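Local structure of putative diflavin flavoprotein A 3 (Synechocystis sp., 6H0C) at residues E186-T189 against I190-D194. The protein probably transfers electrons from NADH to oxygen, reducing it to water, with this chain forming its flavodiiron core of metallo-beta-lactamase-like and flavodoxin-like domains. Sequence-based numbering, arbitrary orientation.
Sequences EGWT and IYQED
The carbonyl oxygens of E186 and G187 both lie at the edge of the Y191 ring, near its plane, with G187 O only 3.3 Å from Y191 CD2. Y191 CG stands anti to its own carbonyl carbon (chi1 -60°), which turns the ring back alongside the incoming chain, and I190 CG1 lies 3.5 Å above one ring face, offset toward the rim. I190 CD1 meets the first of these carbonyls, 3.6 Å from E186 O. The backbone of G187 passes beside I190 at a positive phi, with G187 O also 3.9 Å from I190 CG1. At the far end of the ring, water 1 sits in its plane, donating to E186 O and accepting from Y191 OH at 2.8 Å. Here the loop after strand 167-171 enters helix 189-202 of the metallo-beta-lactamase-like domain. Two backbone bonds each span three residues, Y191 N to W188 O and Q192 N to T189 O. The buried Y191 also touches Q182 and P231. The other flank is looser. There W188 and Q192 approach obliquely, indole and amide planes 60° apart, with Q192 OE1 3.6 Å from W188 CZ2; a bend at chi2 (75°) carries the amide toward the indole. Water 2 donates to Q192 OE1 at 2.6 Å and accepts a weak bond from W188 NE1, while the indole packs against L240 and N243 of helix 237-253. On exposed T189, water 3 donates to the carbonyl oxygen and accepts from E193 N.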
loop_
_atom_site.group_PDB
_atom_site.type_symbol
_atom_site.label_atom_id
_atom_site.label_comp_id
_atom_site.label_asym_id
_atom_site.label_seq_id
_atom_site.Cartn_x
_atom_site.Cartn_y
_atom_site.Cartn_z
ATOM N N GLU A 186 10.742 21.724 1.198
ATOM C CA GLU A 186 11.885 22.497 0.703
ATOM C C GLU A 186 13.170 21.779 1.053
ATOM O O GLU A 186 13.354 21.345 2.190
ATOM C CB GLU A 186 11.927 23.912 1.265
ATOM C CG GLU A 186 13.038 24.734 0.620
ATOM C CD GLU A 186 12.817 26.230 0.758
ATOM O OE1 GLU A 186 13.052 26.964 -0.233
ATOM O OE2 GLU A 186 12.412 26.672 1.861
ATOM N N GLY A 187 14.054 21.656 0.068
ATOM C CA GLY A 187 15.277 20.894 0.228
ATOM C C GLY A 187 15.119 19.530 -0.413
ATOM O O GLY A 187 14.193 18.781 -0.094
ATOM N N TRP A 188 16.018 19.201 -1.331
ATOM C CA TRP A 188 15.949 17.913 -1.996
ATOM C C TRP A 188 16.676 16.807 -1.227
ATOM O O TRP A 188 16.115 15.745 -0.971
ATOM C CB TRP A 188 16.524 18.003 -3.411
ATOM C CG TRP A 188 16.636 16.648 -4.008
ATOM C CD1 TRP A 188 17.758 15.893 -4.108
ATOM C CD2 TRP A 188 15.566 15.853 -4.532
ATOM N NE1 TRP A 188 17.463 14.681 -4.678
ATOM C CE2 TRP A 188 16.123 14.630 -4.948
ATOM C CE3 TRP A 188 14.196 16.061 -4.697
ATOM C CZ2 TRP A 188 15.357 13.614 -5.529
ATOM C CZ3 TRP A 188 13.435 15.049 -5.267
ATOM C CH2 TRP A 188 14.019 13.844 -5.680
ATOM N N THR A 189 17.930 17.058 -0.871
ATOM C CA THR A 189 18.792 16.023 -0.312
ATOM C C THR A 189 18.294 15.423 1.014
ATOM O O THR A 189 18.397 14.215 1.222
ATOM C CB THR A 189 20.223 16.569 -0.131
ATOM O OG1 THR A 189 20.829 16.710 -1.424
ATOM C CG2 THR A 189 21.068 15.634 0.711
ATOM N N ILE A 190 17.737 16.242 1.900
ATOM C CA ILE A 190 17.270 15.723 3.187
ATOM C C ILE A 190 16.186 14.641 3.050
ATOM O O ILE A 190 16.033 13.812 3.944
ATOM C CB ILE A 190 16.719 16.840 4.096
ATOM C CG1 ILE A 190 15.624 17.618 3.383
ATOM C CG2 ILE A 190 17.826 17.789 4.518
ATOM C CD1 ILE A 190 15.363 18.961 4.012
ATOM N N TYR A 191 15.441 14.647 1.947
ATOM C CA TYR A 191 14.366 13.659 1.754
ATOM C C TYR A 191 14.707 12.555 0.748
ATOM O O TYR A 191 13.927 11.619 0.576
ATOM C CB TYR A 191 13.070 14.346 1.296
ATOM C CG TYR A 191 12.530 15.368 2.266
ATOM C CD1 TYR A 191 12.003 14.985 3.490
ATOM C CD2 TYR A 191 12.537 16.712 1.950
ATOM C CE1 TYR A 191 11.510 15.919 4.376
ATOM C CE2 TYR A 191 12.045 17.652 2.827
ATOM C CZ TYR A 191 11.533 17.253 4.037
ATOM O OH TYR A 191 11.044 18.200 4.906
ATOM N N GLN A 192 15.853 12.674 0.076
ATOM C CA GLN A 192 16.218 11.742 -0.991
ATOM C C GLN A 192 16.217 10.269 -0.528
ATOM O O GLN A 192 15.547 9.420 -1.141
ATOM C CB GLN A 192 17.587 12.127 -1.582
ATOM C CG GLN A 192 18.436 10.945 -2.074
ATOM C CD GLN A 192 17.955 10.355 -3.400
ATOM O OE1 GLN A 192 17.567 11.083 -4.318
ATOM N NE2 GLN A 192 17.988 9.026 -3.504
ATOM N N GLU A 193 16.943 9.966 0.549
ATOM C CA GLU A 193 17.041 8.581 1.014
ATOM C C GLU A 193 15.685 8.036 1.447
ATOM O O GLU A 193 15.329 6.906 1.113
ATOM C CB GLU A 193 18.035 8.445 2.170
ATOM C CG GLU A 193 18.327 6.982 2.540
ATOM C CD GLU A 193 19.062 6.811 3.879
ATOM O OE1 GLU A 193 19.087 7.768 4.694
ATOM O OE2 GLU A 193 19.609 5.706 4.113
ATOM N N ASP A 194 14.930 8.832 2.196
ATOM C CA ASP A 194 13.589 8.422 2.610
ATOM C C ASP A 194 12.673 8.129 1.413
ATOM O O ASP A 194 11.936 7.136 1.405
ATOM C CB ASP A 194 12.962 9.495 3.495
ATOM C CG ASP A 194 13.716 9.672 4.791
ATOM O OD1 ASP A 194 14.025 10.830 5.144
ATOM O OD2 ASP A 194 14.007 8.646 5.445
HETATM O O HOH W 1 11.550 20.928 4.422
HETATM O O HOH W 2 18.778 12.144 -6.385
HETATM O O HOH W 3 18.479 11.804 2.144
#